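Side-chain contacts in aldehyde dehydrogenase (Burkholderia cenocepacia, PDB 4O6R), which probably oxidises aldehydes to carboxylic acids with NAD(P)+ as electron acceptor and is seen here with adenosine monophosphate bound: residues 240-245 / 252-257; 218-223 / 227-232; 152-157 / 164-169. One frame throughout, in Å; residues are numbered along the deposited sequence.

Contact 1 (240-245 / 252-257); sequences RIVEAS and VQLELG. With AMP (adenosine monophosphate), chain E.
L254 lies across the inner face of helix 235-245, its two methyls divided between neighbouring helical residues: CD1 rests on V242 CG2 at 3.7 Å, CD2 on I241 CG2 at 4.1 Å. The contact closes a beta-alpha-beta crossover in the Rossmann-like nucleotide-binding fold of aldehyde dehydrogenases, in which helix 235-245 runs back antiparallel to strand 251-255, the short segment axes 177° apart and 9.4 Å from each other. The side chains of V242 and L254 meet at about a right angle, whereas I241 and L254 run past each other in opposite senses. Two residues earlier on the strand, V252 reaches both I241 and S245, one helical turn apart: its CG1 faces I241 CG2, and its CG2 is pressed unusually tightly against S245 CB, 3.4 Å away. The S245 hydroxyl is turned back to its own helix, where OG donates to V242 O in the carbonyl plane, on a lone pair.

I241 serves two sides. With chi1 at -65°, CG2 sits anti to the backbone N and faces the strand, while the CG1 branch carries CD1 to the adenine, 3.7 Å from AMP C2. V242 and S245 also pack against S245 and V242 of a second subunit. R240 lies beside the base, NE 3.1 Å from AMP N6 and NH2 3.4 Å from AMP N7, which lies in the guanidinium plane at its edge.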
# COMPACT_ATOMS: atom_id res chain seq x y z
N ARG A 240 3.75 -32.77 10.40
CA ARG A 240 2.63 -33.61 9.98
C ARG A 240 1.56 -32.84 9.18
O ARG A 240 0.98 -33.38 8.24
CB ARG A 240 1.98 -34.30 11.20
CG ARG A 240 2.93 -35.23 11.96
CD ARG A 240 2.20 -36.33 12.76
NE ARG A 240 1.34 -35.80 13.82
CZ ARG A 240 1.72 -35.48 15.06
NH1 ARG A 240 3.00 -35.60 15.46
NH2 ARG A 240 0.83 -35.01 15.93
N ILE A 241 1.33 -31.58 9.55
CA ILE A 241 0.44 -30.70 8.79
C ILE A 241 0.98 -30.50 7.39
O ILE A 241 0.26 -30.62 6.41
CB ILE A 241 0.28 -29.31 9.45
CG1 ILE A 241 -0.42 -29.41 10.82
CG2 ILE A 241 -0.48 -28.36 8.53
CD1 ILE A 241 -1.84 -29.97 10.79
N VAL A 242 2.26 -30.17 7.31
CA VAL A 242 2.93 -30.01 6.03
C VAL A 242 2.78 -31.26 5.18
O VAL A 242 2.38 -31.17 4.02
CB VAL A 242 4.39 -29.57 6.20
CG1 VAL A 242 5.14 -29.60 4.87
CG2 VAL A 242 4.44 -28.17 6.78
N GLU A 243 3.05 -32.42 5.78
CA GLU A 243 2.94 -33.66 5.05
C GLU A 243 1.52 -33.87 4.52
O GLU A 243 1.33 -34.28 3.39
CB GLU A 243 3.40 -34.86 5.92
CG GLU A 243 3.79 -36.09 5.12
CD GLU A 243 2.63 -36.99 4.78
OE1 GLU A 243 1.48 -36.69 5.22
OE2 GLU A 243 2.83 -38.03 4.07
N ALA A 244 0.52 -33.59 5.33
CA ALA A 244 -0.88 -33.77 4.95
C ALA A 244 -1.27 -32.84 3.82
O ALA A 244 -2.11 -33.19 3.01
CB ALA A 244 -1.80 -33.51 6.14
N SER A 245 -0.66 -31.64 3.78
CA SER A 245 -1.01 -30.64 2.78
C SER A 245 -0.70 -31.09 1.35
O SER A 245 -1.23 -30.56 0.40
CB SER A 245 -0.27 -29.32 3.09
OG SER A 245 1.06 -29.36 2.60
N VAL A 252 -0.57 -23.43 3.54
CA VAL A 252 -0.25 -23.78 4.91
C VAL A 252 0.24 -22.55 5.69
O VAL A 252 1.02 -21.72 5.19
CB VAL A 252 0.85 -24.87 4.93
CG1 VAL A 252 1.26 -25.22 6.36
CG2 VAL A 252 0.37 -26.13 4.21
N GLN A 253 -0.26 -22.41 6.91
CA GLN A 253 0.26 -21.44 7.87
C GLN A 253 0.63 -22.19 9.17
O GLN A 253 -0.11 -23.07 9.63
CB GLN A 253 -0.80 -20.35 8.12
CG GLN A 253 -0.45 -19.34 9.19
CD GLN A 253 -1.49 -18.24 9.28
OE1 GLN A 253 -2.46 -18.19 8.48
NE2 GLN A 253 -1.32 -17.34 10.24
N LEU A 254 1.77 -21.82 9.76
CA LEU A 254 2.29 -22.57 10.92
C LEU A 254 2.82 -21.62 11.95
O LEU A 254 3.65 -20.77 11.63
CB LEU A 254 3.44 -23.48 10.50
CG LEU A 254 3.19 -24.52 9.41
CD1 LEU A 254 4.50 -25.15 8.91
CD2 LEU A 254 2.23 -25.59 9.89
N GLU A 255 2.34 -21.74 13.18
CA GLU A 255 2.95 -21.05 14.33
C GLU A 255 3.32 -22.10 15.31
O GLU A 255 2.46 -22.72 15.93
CB GLU A 255 2.04 -20.04 15.04
CG GLU A 255 2.78 -19.28 16.18
CD GLU A 255 2.53 -19.78 17.61
OE1 GLU A 255 3.08 -20.82 18.08
OE2 GLU A 255 1.84 -19.06 18.35
N LEU A 256 4.63 -22.32 15.50
CA LEU A 256 5.16 -23.58 16.07
C LEU A 256 6.07 -23.47 17.30
O LEU A 256 7.01 -24.28 17.47
CB LEU A 256 5.93 -24.35 14.99
CG LEU A 256 5.23 -24.66 13.68
CD1 LEU A 256 6.20 -25.45 12.81
CD2 LEU A 256 3.96 -25.45 13.92
N GLY A 257 5.78 -22.52 18.18
CA GLY A 257 6.48 -22.40 19.44
C GLY A 257 7.70 -21.50 19.39
O GLY A 257 8.14 -21.03 18.31
P AMP E . -0.05 -30.17 19.40
O1P AMP E . 0.91 -29.21 18.78
O2P AMP E . 0.06 -31.58 18.79
O3P AMP E . -0.06 -30.09 20.93
O5' AMP E . -1.59 -29.71 19.02
C5' AMP E . -2.19 -28.39 18.87
C4' AMP E . -3.55 -28.59 18.15
O4' AMP E . -3.35 -29.49 17.04
C3' AMP E . -4.70 -29.22 18.95
O3' AMP E . -6.02 -28.67 18.67
C2' AMP E . -4.58 -30.71 18.58
O2' AMP E . -5.75 -31.53 18.80
C1' AMP E . -4.16 -30.67 17.11
N9 AMP E . -3.44 -31.89 16.60
C8 AMP E . -2.75 -32.83 17.32
N7 AMP E . -2.26 -33.81 16.50
C5 AMP E . -2.61 -33.51 15.21
C6 AMP E . -2.42 -34.08 13.85
N6 AMP E . -1.74 -35.22 13.65
N1 AMP E . -2.94 -33.46 12.77
C2 AMP E . -3.63 -32.32 12.94
N3 AMP E . -3.86 -31.75 14.14
C4 AMP E . -3.39 -32.25 15.30

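Contact 2 (218-223 / 227-232); sequences QRLAEH and GKIAFT. With AMP (adenosine monophosphate), chain E.
Q218 NE2 donates to E222 OE2 over 2.7 Å in an almost straight bond, 176° at the hydrogen, and the carboxylate oxygen lies practically in the amide plane. On the carboxylate side the approach is steeper, the donor standing 43° out of the E222 plane. One helical turn separates the two residues, and the bond helps fix the rotation of the amide, whose other end, OE1, accepts from AMP N6 at 3.1 Å. E222 is thus a second-shell residue behind a direct adenine ligand. A bend at chi2 of Q218 turns the amide between E222 and the adenine.

Between helix and strand the packing is apolar and rests on I229, which points from strand 228-232 to the helix. Its CG1 is anti to the backbone N, chi1 -176°, and the branch ends with CD1 over the helix backbone, 4.0 Å from A221 CA and equally near L220 CG. The side chains of L220 and I229 meet at a slant. Farther along the strand, F231 turns a ring edge to the ribose: CE1 is 3.0 Å from AMP O4', which lies in the ring plane.

Strand 228-232 runs between strands 138-153 and 251-255 in the sheet of this Rossmann-like nucleotide-binding domain; helix 213-222 packs over it beside helix 235-245, A221 against A244, and R219 bridges to D51 of helix 47-66.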
# COMPACT_ATOMS: atom_id res chain seq x y z
N GLN A 218 -6.35 -34.50 11.69
CA GLN A 218 -5.67 -35.12 10.55
C GLN A 218 -6.56 -35.07 9.30
O GLN A 218 -6.10 -34.79 8.20
CB GLN A 218 -5.29 -36.56 10.88
CG GLN A 218 -4.43 -37.26 9.86
CD GLN A 218 -3.01 -36.72 9.83
OE1 GLN A 218 -2.46 -36.30 10.86
NE2 GLN A 218 -2.41 -36.72 8.63
N ARG A 219 -7.86 -35.32 9.47
CA ARG A 219 -8.74 -35.29 8.32
C ARG A 219 -8.84 -33.86 7.76
O ARG A 219 -8.80 -33.66 6.54
CB ARG A 219 -10.14 -35.83 8.65
CG ARG A 219 -11.12 -35.80 7.50
CD ARG A 219 -10.59 -36.47 6.23
NE ARG A 219 -11.59 -36.42 5.17
CZ ARG A 219 -11.34 -36.62 3.88
NH1 ARG A 219 -10.12 -36.92 3.46
NH2 ARG A 219 -12.33 -36.52 3.01
N LEU A 220 -8.99 -32.88 8.65
CA LEU A 220 -9.06 -31.47 8.24
C LEU A 220 -7.81 -31.07 7.40
O LEU A 220 -7.94 -30.48 6.32
CB LEU A 220 -9.18 -30.55 9.48
CG LEU A 220 -9.47 -29.07 9.21
CD1 LEU A 220 -10.66 -28.87 8.25
CD2 LEU A 220 -9.76 -28.36 10.53
N ALA A 221 -6.63 -31.42 7.88
CA ALA A 221 -5.37 -31.11 7.17
C ALA A 221 -5.28 -31.82 5.82
O ALA A 221 -4.72 -31.27 4.88
CB ALA A 221 -4.17 -31.45 8.04
N GLU A 222 -5.81 -33.05 5.73
CA GLU A 222 -5.78 -33.83 4.48
C GLU A 222 -6.90 -33.52 3.52
O GLU A 222 -6.86 -33.95 2.38
CB GLU A 222 -5.85 -35.33 4.77
CG GLU A 222 -4.62 -35.85 5.46
CD GLU A 222 -4.75 -37.29 5.97
OE1 GLU A 222 -5.83 -37.90 5.87
OE2 GLU A 222 -3.74 -37.77 6.53
N HIS A 223 -7.94 -32.82 3.96
CA HIS A 223 -9.18 -32.76 3.19
C HIS A 223 -8.98 -32.09 1.81
O HIS A 223 -8.41 -31.00 1.74
CB HIS A 223 -10.28 -32.03 3.97
CG HIS A 223 -11.66 -32.38 3.51
ND1 HIS A 223 -12.14 -32.04 2.26
CD2 HIS A 223 -12.66 -33.07 4.12
CE1 HIS A 223 -13.38 -32.48 2.13
NE2 HIS A 223 -13.71 -33.11 3.24
N GLY A 227 -8.78 -25.37 1.11
CA GLY A 227 -7.77 -24.64 0.34
C GLY A 227 -6.58 -24.12 1.14
O GLY A 227 -5.55 -23.76 0.58
N LYS A 228 -6.74 -24.08 2.46
CA LYS A 228 -5.66 -23.65 3.36
C LYS A 228 -5.86 -24.27 4.72
O LYS A 228 -7.00 -24.40 5.19
CB LYS A 228 -5.62 -22.13 3.48
CG LYS A 228 -4.52 -21.61 4.41
CD LYS A 228 -4.45 -20.09 4.46
CE LYS A 228 -3.55 -19.70 5.62
NZ LYS A 228 -3.46 -18.24 5.86
N ILE A 229 -4.75 -24.66 5.34
CA ILE A 229 -4.79 -25.14 6.69
C ILE A 229 -3.87 -24.26 7.53
O ILE A 229 -2.75 -23.95 7.08
CB ILE A 229 -4.36 -26.62 6.79
CG1 ILE A 229 -4.47 -27.17 8.21
CG2 ILE A 229 -2.95 -26.82 6.25
CD1 ILE A 229 -5.89 -27.39 8.68
N ALA A 230 -4.38 -23.84 8.69
CA ALA A 230 -3.63 -23.01 9.61
C ALA A 230 -3.50 -23.75 10.93
O ALA A 230 -4.52 -24.24 11.48
CB ALA A 230 -4.31 -21.68 9.80
N PHE A 231 -2.27 -23.88 11.42
CA PHE A 231 -1.99 -24.67 12.59
C PHE A 231 -1.05 -23.96 13.55
O PHE A 231 -0.02 -23.35 13.14
CB PHE A 231 -1.39 -26.04 12.18
CG PHE A 231 -0.88 -26.84 13.36
CD1 PHE A 231 -1.73 -27.61 14.10
CD2 PHE A 231 0.46 -26.78 13.73
CE1 PHE A 231 -1.28 -28.33 15.19
CE2 PHE A 231 0.94 -27.48 14.82
CZ PHE A 231 0.06 -28.25 15.56
N THR A 232 -1.41 -24.03 14.83
CA THR A 232 -0.59 -23.51 15.92
C THR A 232 -0.40 -24.66 16.86
O THR A 232 -1.40 -25.29 17.28
CB THR A 232 -1.33 -22.37 16.63
OG1 THR A 232 -1.49 -21.29 15.72
CG2 THR A 232 -0.63 -21.89 17.88
P AMP E . -0.05 -30.17 19.40
O1P AMP E . 0.91 -29.21 18.78
O2P AMP E . 0.06 -31.58 18.79
O3P AMP E . -0.06 -30.09 20.93
O5' AMP E . -1.59 -29.71 19.02
C5' AMP E . -2.19 -28.39 18.87
C4' AMP E . -3.55 -28.59 18.15
O4' AMP E . -3.35 -29.49 17.04
C3' AMP E . -4.70 -29.22 18.95
O3' AMP E . -6.02 -28.67 18.67
C2' AMP E . -4.58 -30.71 18.58
O2' AMP E . -5.75 -31.53 18.80
C1' AMP E . -4.16 -30.67 17.11
N9 AMP E . -3.44 -31.89 16.60
C8 AMP E . -2.75 -32.83 17.32
N7 AMP E . -2.26 -33.81 16.50
C5 AMP E . -2.61 -33.51 15.21
C6 AMP E . -2.42 -34.08 13.85
N6 AMP E . -1.74 -35.22 13.65
N1 AMP E . -2.94 -33.46 12.77
C2 AMP E . -3.63 -32.32 12.94
N3 AMP E . -3.86 -31.75 14.14
C4 AMP E . -3.39 -32.25 15.30

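Contact 3 (152-157 / 164-169). With AMP (adenosine monophosphate), chain E.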
# COMPACT_ATOMS: atom_id res chain seq x y z
N GLN A 152 -8.72 -24.64 10.30
CA GLN A 152 -7.94 -24.02 11.37
C GLN A 152 -7.88 -24.93 12.58
O GLN A 152 -8.91 -25.37 13.09
CB GLN A 152 -8.54 -22.65 11.73
CG GLN A 152 -8.74 -21.76 10.51
CD GLN A 152 -9.34 -20.40 10.82
OE1 GLN A 152 -10.29 -20.28 11.59
NE2 GLN A 152 -8.77 -19.36 10.23
N ILE A 153 -6.67 -25.16 13.06
CA ILE A 153 -6.42 -26.03 14.21
C ILE A 153 -5.72 -25.20 15.27
O ILE A 153 -4.67 -24.63 15.00
CB ILE A 153 -5.58 -27.26 13.81
CG1 ILE A 153 -6.35 -28.13 12.83
CG2 ILE A 153 -5.22 -28.09 15.04
CD1 ILE A 153 -5.54 -29.16 12.09
N VAL A 154 -6.28 -25.24 16.48
CA VAL A 154 -6.03 -24.28 17.57
C VAL A 154 -5.69 -25.03 18.88
O VAL A 154 -6.41 -25.96 19.23
CB VAL A 154 -7.36 -23.50 17.81
CG1 VAL A 154 -7.21 -22.47 18.90
CG2 VAL A 154 -7.86 -22.86 16.53
N PRO A 155 -4.61 -24.64 19.62
CA PRO A 155 -4.34 -25.31 20.86
C PRO A 155 -5.13 -24.74 22.05
O PRO A 155 -6.03 -23.90 21.87
CB PRO A 155 -2.84 -25.10 21.03
CG PRO A 155 -2.58 -23.79 20.43
CD PRO A 155 -3.60 -23.59 19.35
N TRP A 156 -4.76 -25.18 23.25
CA TRP A 156 -5.57 -24.98 24.45
C TRP A 156 -5.14 -23.81 25.33
O TRP A 156 -5.74 -23.62 26.38
CB TRP A 156 -5.56 -26.26 25.28
CG TRP A 156 -4.19 -26.88 25.40
CD1 TRP A 156 -3.71 -27.92 24.67
CD2 TRP A 156 -3.12 -26.46 26.27
NE1 TRP A 156 -2.41 -28.20 25.05
CE2 TRP A 156 -2.03 -27.31 26.02
CE3 TRP A 156 -2.99 -25.46 27.24
CZ2 TRP A 156 -0.82 -27.21 26.75
CZ3 TRP A 156 -1.79 -25.35 27.96
CH2 TRP A 156 -0.72 -26.23 27.71
N ASN A 157 -4.11 -23.04 24.93
CA ASN A 157 -3.58 -22.04 25.87
C ASN A 157 -4.31 -20.69 25.89
O ASN A 157 -4.43 -20.08 26.96
CB ASN A 157 -2.07 -21.86 25.71
CG ASN A 157 -1.68 -21.44 24.33
OD1 ASN A 157 -2.12 -22.03 23.35
ND2 ASN A 157 -0.82 -20.45 24.23
N SER A 164 -10.74 -15.44 17.66
CA SER A 164 -10.64 -14.16 16.98
C SER A 164 -9.40 -14.07 16.09
O SER A 164 -9.49 -13.60 14.96
CB SER A 164 -10.68 -13.01 17.97
OG SER A 164 -9.48 -12.92 18.74
N TRP A 165 -8.26 -14.52 16.57
CA TRP A 165 -7.03 -14.43 15.75
C TRP A 165 -7.14 -15.20 14.43
O TRP A 165 -6.67 -14.77 13.39
CB TRP A 165 -5.83 -14.95 16.52
CG TRP A 165 -5.37 -14.10 17.64
CD1 TRP A 165 -6.05 -13.11 18.30
CD2 TRP A 165 -4.09 -14.18 18.26
NE1 TRP A 165 -5.26 -12.56 19.30
CE2 TRP A 165 -4.06 -13.21 19.29
CE3 TRP A 165 -2.94 -14.94 18.01
CZ2 TRP A 165 -2.91 -12.98 20.07
CZ3 TRP A 165 -1.80 -14.73 18.81
CH2 TRP A 165 -1.80 -13.76 19.82
N LYS A 166 -7.76 -16.37 14.52
CA LYS A 166 -7.99 -17.24 13.37
C LYS A 166 -9.14 -16.80 12.47
O LYS A 166 -8.98 -16.60 11.26
CB LYS A 166 -8.31 -18.63 13.87
CG LYS A 166 -7.16 -19.31 14.54
CD LYS A 166 -6.11 -19.67 13.54
CE LYS A 166 -4.77 -19.29 14.09
NZ LYS A 166 -3.72 -19.42 13.04
N MET A 167 -10.31 -16.66 13.08
CA MET A 167 -11.51 -16.46 12.31
C MET A 167 -11.71 -15.03 11.85
O MET A 167 -12.34 -14.82 10.82
CB MET A 167 -12.74 -16.98 13.05
CG MET A 167 -12.67 -18.48 13.28
SD MET A 167 -14.26 -19.23 13.68
CE MET A 167 -14.38 -18.83 15.43
N GLY A 168 -11.18 -14.07 12.59
CA GLY A 168 -11.29 -12.67 12.17
C GLY A 168 -10.84 -12.42 10.72
O GLY A 168 -11.65 -12.01 9.89
N PRO A 169 -9.56 -12.69 10.41
CA PRO A 169 -9.14 -12.43 9.06
C PRO A 169 -9.76 -13.37 8.05
O PRO A 169 -10.07 -12.94 6.95
CB PRO A 169 -7.61 -12.58 9.12
CG PRO A 169 -7.32 -13.39 10.33
CD PRO A 169 -8.42 -13.04 11.29
P AMP E . -0.05 -30.17 19.40
O1P AMP E . 0.91 -29.21 18.78
O2P AMP E . 0.06 -31.58 18.79
O3P AMP E . -0.06 -30.09 20.93
O5' AMP E . -1.59 -29.71 19.02
C5' AMP E . -2.19 -28.39 18.87
C4' AMP E . -3.55 -28.59 18.15
O4' AMP E . -3.35 -29.49 17.04
C3' AMP E . -4.70 -29.22 18.95
O3' AMP E . -6.02 -28.67 18.67
C2' AMP E . -4.58 -30.71 18.58
O2' AMP E . -5.75 -31.53 18.80
C1' AMP E . -4.16 -30.67 17.11
N9 AMP E . -3.44 -31.89 16.60
C8 AMP E . -2.75 -32.83 17.32
N7 AMP E . -2.26 -33.81 16.50
C5 AMP E . -2.61 -33.51 15.21
C6 AMP E . -2.42 -34.08 13.85
N6 AMP E . -1.74 -35.22 13.65
N1 AMP E . -2.94 -33.46 12.77
C2 AMP E . -3.63 -32.32 12.94
N3 AMP E . -3.86 -31.75 14.14
C4 AMP E . -3.39 -32.25 15.30
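The end of strand 138-153 passes beside helix 159-172, with Q152 CA and K166 CA 7.1 Å apart, within the first beta-alpha-beta unit of the Rossmann-like domain. Q152 makes the polar link. Its CG lies anti to the carbonyl carbon (chi1 -51°) and the chain beyond is extended, which carries the amide to the helix backbone. NE2 donates to K166 O at 3.0 Å, from 71° above the carbonyl plane and not onto a lone pair; Y476 OH is its second partner. On the other end of the amide, OE1 is buried without a polar partner, touching K166 CB and M167 CG, each at 3.4 Å. K166 runs past Q152 in the opposite sense, its CG meeting V154 CG2 at 4.1 Å, then bends at chi2 and chi3 and takes its ammonium to a salt bridge with E467. Just past the strand end, V154 O accepts from AMP O3' at 2.8 Å, and I153 CD1 lies 3.7 Å from AMP N3. Helix 159-172 leads on to strand 176-180, which pairs in parallel with strand 138-153 and lends V177 and L179 to the packing around Q152; strand 228-232 flanks 138-153 on its other edge.

All three contacts reach the same sheet and all touch AMP, with overlapping reach. Contact 3 binds O3' through V154 O and also borders the base, contact 2 meets both the adenine amino group and the ribose, and contact 1 supplies further groups around the base. Contacts 1 and 2 are the closest pair, centres about 8 Å apart; E255 N bonds to F231 O at 2.9 Å and Q253 OE1 to K228 NZ at 2.8 Å. Contacts 2 and 3, about 13 Å apart between centres, join through A230 O and I153 N at 2.8 Å. Contacts 1 and 3 meet beside the adenine, where I241 CD1 packs on I153 CD1 at 4.0 Å. S234, T237 and K180 complete the hydrogen bonding of AMP.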